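Local atomic coordinates of hypothetical protein lpg0944 (Legionella pneumophila subsp. pneumophila str. Philadelphia 1, PDB entry 4RXV), a protein that is of unknown function but carries, in this N-terminal part, a RavJ peptidase domain of the papain-like CA clan, and probably acts as a Legionella effector. Residues A[8-20]-A[217-229]. Numbering follows the deposited sequence.
Sequences QIQERLKQEQYQK and RTGQLTPYTGTPS
Q15 and T225 clasp one another through side chain and backbone alike, fastening the C-terminal tail across the end of helix 6-14. The Q15 side chain, extended beyond CG, reaches across the tail beside P223. Its CB lies 3.3 Å from T225 O; T227 OG1 is 3.4 Å from both CG and CD, the two side chains crossing at about a right angle. At the tip NE2 donates to T225 O (2.9 Å), lying in the carbonyl plane. In return T225 OG1, set between its own N and carbonyl carbon (chi1 63°), donates a hydrogen bond to Q15 O at 2.7 Å, seconded by a weak one from T225 N. The R12 chain starts away from the tail, but a bend at chi2 (64°) brings its guanidinium under P223, whose CG sits 3.7 Å above the centre of one face. In the plane of that group R12 NH1 forms a salt bridge with E16 OE2 (2.8 Å), and waters link R12 NH2 to the carbonyls of L221 and T222. E16 OE2 also takes the Y224 N-H (2.9 Å), which reaches it from the opposite face of the carboxylate; N85 binds E16 OE1. A further water joins E11 to T227 OG1. With two N-H donors on one oxygen, E16 is probably ionised, and the tail is held largely by hydrogen bonds to Q15 and E16, where the chain turns out of helix 6-14.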
loop_
_atom_site.group_PDB
_atom_site.type_symbol
_atom_site.label_atom_id
_atom_site.label_comp_id
_atom_site.label_asym_id
_atom_site.label_seq_id
_atom_site.Cartn_x
_atom_site.Cartn_y
_atom_site.Cartn_z
ATOM N N GLN A 8 0.529 16.317 4.302
ATOM C CA GLN A 8 0.694 16.378 2.845
ATOM C C GLN A 8 0.967 15.000 2.250
ATOM O O GLN A 8 0.561 14.738 1.135
ATOM C CB GLN A 8 1.787 17.366 2.426
ATOM C CG GLN A 8 1.308 18.822 2.291
ATOM C CD GLN A 8 0.722 19.358 3.564
ATOM O OE1 GLN A 8 1.427 19.519 4.569
ATOM N NE2 GLN A 8 -0.571 19.647 3.542
ATOM N N ILE A 9 1.663 14.136 2.988
ATOM C CA ILE A 9 1.896 12.768 2.530
ATOM C C ILE A 9 0.549 12.044 2.476
ATOM O O ILE A 9 0.212 11.358 1.482
ATOM C CB ILE A 9 2.894 12.033 3.430
ATOM C CG1 ILE A 9 4.242 12.758 3.423
ATOM C CG2 ILE A 9 3.046 10.580 2.970
ATOM C CD1 ILE A 9 5.250 12.184 4.386
ATOM N N GLN A 10 -0.249 12.198 3.523
ATOM C CA GLN A 10 -1.559 11.572 3.553
ATOM C C GLN A 10 -2.441 12.082 2.422
ATOM O O GLN A 10 -3.151 11.311 1.777
ATOM C CB GLN A 10 -2.214 11.809 4.910
ATOM C CG GLN A 10 -3.571 11.172 5.077
ATOM C CD GLN A 10 -4.075 11.358 6.476
ATOM O OE1 GLN A 10 -3.879 10.513 7.357
ATOM N NE2 GLN A 10 -4.647 12.497 6.720
ATOM N N GLU A 11 -2.393 13.383 2.158
ATOM C CA GLU A 11 -3.170 13.947 1.063
ATOM C C GLU A 11 -2.755 13.343 -0.277
ATOM O O GLU A 11 -3.608 13.008 -1.088
ATOM C CB GLU A 11 -3.055 15.465 1.037
ATOM C CG GLU A 11 -3.861 16.144 2.136
ATOM C CD GLU A 11 -5.360 15.784 2.096
ATOM O OE1 GLU A 11 -5.919 15.693 0.966
ATOM O OE2 GLU A 11 -5.977 15.570 3.187
ATOM N N ARG A 12 -1.452 13.179 -0.503
ATOM C CA ARG A 12 -0.963 12.568 -1.734
ATOM C C ARG A 12 -1.521 11.136 -1.872
ATOM O O ARG A 12 -1.896 10.716 -2.964
ATOM C CB ARG A 12 0.559 12.540 -1.758
ATOM C CG ARG A 12 1.151 11.743 -2.916
ATOM C CD ARG A 12 0.820 12.358 -4.275
ATOM N NE ARG A 12 1.323 11.572 -5.389
ATOM C CZ ARG A 12 0.631 10.633 -6.008
ATOM N NH1 ARG A 12 -0.585 10.308 -5.608
ATOM N NH2 ARG A 12 1.175 10.005 -7.024
ATOM N N LEU A 13 -1.546 10.381 -0.782
ATOM C CA LEU A 13 -2.066 9.016 -0.819
ATOM C C LEU A 13 -3.586 9.012 -1.007
ATOM O O LEU A 13 -4.110 8.123 -1.692
ATOM C CB LEU A 13 -1.658 8.301 0.470
ATOM C CG LEU A 13 -0.157 8.050 0.607
ATOM C CD1 LEU A 13 0.226 7.773 2.046
ATOM C CD2 LEU A 13 0.298 6.885 -0.296
ATOM N N LYS A 14 -4.290 9.977 -0.426
ATOM C CA LYS A 14 -5.729 10.094 -0.637
ATOM C C LYS A 14 -6.067 10.289 -2.126
ATOM O O LYS A 14 -7.100 9.836 -2.598
ATOM C CB LYS A 14 -6.324 11.206 0.239
ATOM C CG LYS A 14 -6.443 10.819 1.680
ATOM C CD LYS A 14 -6.756 11.968 2.601
ATOM C CE LYS A 14 -8.040 12.650 2.261
ATOM N NZ LYS A 14 -8.356 13.678 3.280
ATOM N N GLN A 15 -5.192 10.964 -2.874
ATOM C CA GLN A 15 -5.420 11.183 -4.291
ATOM C C GLN A 15 -5.540 9.877 -5.058
ATOM O O GLN A 15 -6.098 9.875 -6.150
ATOM C CB GLN A 15 -4.325 12.048 -4.898
ATOM C CG GLN A 15 -4.346 13.475 -4.404
ATOM C CD GLN A 15 -3.195 14.283 -4.922
ATOM O OE1 GLN A 15 -2.231 14.518 -4.220
ATOM N NE2 GLN A 15 -3.297 14.722 -6.154
ATOM N N GLU A 16 -4.995 8.775 -4.531
ATOM C CA GLU A 16 -5.048 7.506 -5.221
ATOM C C GLU A 16 -6.399 6.818 -5.122
ATOM O O GLU A 16 -6.640 5.852 -5.828
ATOM C CB GLU A 16 -3.931 6.577 -4.719
ATOM C CG GLU A 16 -2.564 7.129 -5.037
ATOM C CD GLU A 16 -2.400 7.393 -6.520
ATOM O OE1 GLU A 16 -2.413 6.427 -7.303
ATOM O OE2 GLU A 16 -2.274 8.564 -6.912
ATOM N N GLN A 17 -7.264 7.317 -4.253
ATOM C CA GLN A 17 -8.625 6.771 -4.092
ATOM C C GLN A 17 -8.580 5.250 -3.878
ATOM O O GLN A 17 -9.287 4.474 -4.545
ATOM C CB GLN A 17 -9.519 7.154 -5.270
ATOM C CG GLN A 17 -9.706 8.672 -5.368
ATOM C CD GLN A 17 -10.438 9.252 -4.158
ATOM O OE1 GLN A 17 -11.575 8.870 -3.901
ATOM N NE2 GLN A 17 -9.837 10.225 -3.478
ATOM N N TYR A 18 -7.790 4.824 -2.905
ATOM C CA TYR A 18 -7.603 3.394 -2.641
ATOM C C TYR A 18 -8.911 2.698 -2.254
ATOM O O TYR A 18 -9.056 1.498 -2.482
ATOM C CB TYR A 18 -6.560 3.220 -1.556
ATOM C CG TYR A 18 -5.139 3.513 -2.004
ATOM C CD1 TYR A 18 -4.600 2.892 -3.111
ATOM C CD2 TYR A 18 -4.314 4.370 -1.282
ATOM C CE1 TYR A 18 -3.284 3.102 -3.499
ATOM C CE2 TYR A 18 -3.006 4.600 -1.666
ATOM C CZ TYR A 18 -2.482 3.955 -2.778
ATOM O OH TYR A 18 -1.160 4.172 -3.086
ATOM N N GLN A 19 -9.851 3.446 -1.674
ATOM C CA GLN A 19 -11.126 2.871 -1.305
ATOM C C GLN A 19 -11.950 2.398 -2.497
ATOM O O GLN A 19 -12.909 1.649 -2.322
ATOM C CB GLN A 19 -11.942 3.837 -0.450
ATOM C CG GLN A 19 -12.632 4.987 -1.152
ATOM C CD GLN A 19 -11.745 6.129 -1.546
ATOM O OE1 GLN A 19 -10.519 6.096 -1.428
ATOM N NE2 GLN A 19 -12.381 7.173 -2.048
ATOM N N LYS A 20 -11.592 2.830 -3.686
ATOM C CA LYS A 20 -12.316 2.474 -4.900
ATOM C C LYS A 20 -11.775 1.242 -5.590
ATOM O O LYS A 20 -12.390 0.743 -6.526
ATOM C CB LYS A 20 -12.355 3.671 -5.876
ATOM C CG LYS A 20 -12.893 4.952 -5.286
ATOM C CD LYS A 20 -14.300 4.894 -4.819
ATOM C CE LYS A 20 -14.708 6.241 -4.238
ATOM N NZ LYS A 20 -16.018 6.419 -3.646
ATOM N N ARG A 217 14.356 8.221 -10.945
ATOM C CA ARG A 217 13.684 9.485 -11.170
ATOM C C ARG A 217 12.464 9.665 -10.275
ATOM O O ARG A 217 11.740 8.712 -9.996
ATOM C CB ARG A 217 13.206 9.493 -12.625
ATOM C CG ARG A 217 13.088 10.846 -13.279
ATOM C CD ARG A 217 13.092 10.714 -14.815
ATOM N NE ARG A 217 13.596 11.912 -15.489
ATOM C CZ ARG A 217 14.868 12.118 -15.837
ATOM N NH1 ARG A 217 15.808 11.223 -15.554
ATOM N NH2 ARG A 217 15.215 13.254 -16.430
ATOM N N THR A 218 12.225 10.889 -9.834
ATOM C CA THR A 218 10.986 11.229 -9.160
ATOM C C THR A 218 10.009 11.900 -10.134
ATOM O O THR A 218 10.394 12.321 -11.226
ATOM C CB THR A 218 11.242 12.146 -7.956
ATOM O OG1 THR A 218 11.895 13.356 -8.378
ATOM C CG2 THR A 218 12.086 11.437 -6.910
ATOM N N GLY A 219 8.744 12.019 -9.750
ATOM C CA GLY A 219 7.762 12.661 -10.616
ATOM C C GLY A 219 7.356 11.826 -11.823
ATOM O O GLY A 219 6.830 12.354 -12.805
ATOM N N GLN A 220 7.616 10.522 -11.766
ATOM C CA GLN A 220 7.194 9.625 -12.830
ATOM C C GLN A 220 5.694 9.387 -12.846
ATOM O O GLN A 220 5.128 9.059 -13.897
ATOM C CB GLN A 220 7.889 8.284 -12.708
ATOM C CG GLN A 220 9.369 8.384 -12.784
ATOM C CD GLN A 220 10.010 7.029 -12.807
ATOM O OE1 GLN A 220 9.707 6.201 -13.661
ATOM N NE2 GLN A 220 10.866 6.773 -11.847
ATOM N N LEU A 221 5.044 9.506 -11.690
ATOM C CA LEU A 221 3.638 9.132 -11.581
ATOM C C LEU A 221 2.719 10.346 -11.686
ATOM O O LEU A 221 3.027 11.451 -11.230
ATOM C CB LEU A 221 3.350 8.449 -10.248
ATOM C CG LEU A 221 4.160 7.197 -9.938
ATOM C CD1 LEU A 221 3.889 6.685 -8.551
ATOM C CD2 LEU A 221 3.895 6.101 -10.970
ATOM N N THR A 222 1.558 10.134 -12.282
ATOM C CA THR A 222 0.487 11.103 -12.225
ATOM C C THR A 222 -0.452 10.679 -11.095
ATOM O O THR A 222 -0.939 9.556 -11.096
ATOM C CB THR A 222 -0.243 11.146 -13.555
ATOM O OG1 THR A 222 0.694 11.489 -14.591
ATOM C CG2 THR A 222 -1.350 12.156 -13.506
ATOM N N PRO A 223 -0.707 11.557 -10.114
ATOM C CA PRO A 223 -1.710 11.195 -9.103
ATOM C C PRO A 223 -3.016 10.773 -9.756
ATOM O O PRO A 223 -3.410 11.350 -10.761
ATOM C CB PRO A 223 -1.873 12.479 -8.292
ATOM C CG PRO A 223 -0.541 13.175 -8.440
ATOM C CD PRO A 223 -0.164 12.911 -9.878
ATOM N N TYR A 224 -3.680 9.773 -9.197
ATOM C CA TYR A 224 -4.845 9.215 -9.867
ATOM C C TYR A 224 -5.970 10.237 -10.013
ATOM O O TYR A 224 -6.715 10.219 -10.991
ATOM C CB TYR A 224 -5.361 8.013 -9.105
ATOM C CG TYR A 224 -6.293 7.110 -9.898
ATOM C CD1 TYR A 224 -5.848 6.481 -11.049
ATOM C CD2 TYR A 224 -7.589 6.825 -9.460
ATOM C CE1 TYR A 224 -6.646 5.640 -11.767
ATOM C CE2 TYR A 224 -8.417 5.957 -10.182
ATOM C CZ TYR A 224 -7.930 5.360 -11.323
ATOM O OH TYR A 224 -8.700 4.484 -12.039
ATOM N N THR A 225 -6.103 11.103 -9.020
ATOM C CA THR A 225 -7.022 12.240 -9.044
ATOM C C THR A 225 -6.311 13.471 -8.492
ATOM O O THR A 225 -5.298 13.376 -7.771
ATOM C CB THR A 225 -8.278 11.977 -8.191
ATOM O OG1 THR A 225 -7.916 11.813 -6.812
ATOM C CG2 THR A 225 -9.051 10.774 -8.684
ATOM N N GLY A 226 -6.853 14.634 -8.807
ATOM C CA GLY A 226 -6.347 15.861 -8.255
ATOM C C GLY A 226 -7.178 16.255 -7.059
ATOM O O GLY A 226 -8.404 16.196 -7.104
ATOM N N THR A 227 -6.521 16.693 -5.991
ATOM C CA THR A 227 -7.229 17.067 -4.779
ATOM C C THR A 227 -8.237 18.175 -5.085
ATOM O O THR A 227 -7.890 19.169 -5.735
ATOM C CB THR A 227 -6.250 17.610 -3.739
ATOM O OG1 THR A 227 -5.192 16.661 -3.548
ATOM C CG2 THR A 227 -6.957 17.908 -2.415
ATOM N N PRO A 228 -9.478 18.033 -4.598
ATOM C CA PRO A 228 -10.460 19.112 -4.790
ATOM C C PRO A 228 -10.076 20.388 -4.061
ATOM O O PRO A 228 -9.433 20.315 -3.021
ATOM C CB PRO A 228 -11.744 18.556 -4.159
ATOM C CG PRO A 228 -11.503 17.125 -3.906
ATOM C CD PRO A 228 -10.043 16.857 -3.914
ATOM N N SER A 229 -10.513 21.546 -4.556
ATOM C CA SER A 229 -10.177 22.811 -3.905
ATOM C C SER A 229 -11.045 23.011 -2.666
ATOM O O SER A 229 -11.953 22.218 -2.394
ATOM C CB SER A 229 -10.373 23.978 -4.876
ATOM O OG SER A 229 -11.682 23.974 -5.385
HETATM O O HOH W 1 -5.745 14.837 -1.468
HETATM O O HOH W 2 0.005 7.854 -8.744
HETATM O O HOH W 3 2.881 12.045 -8.399
#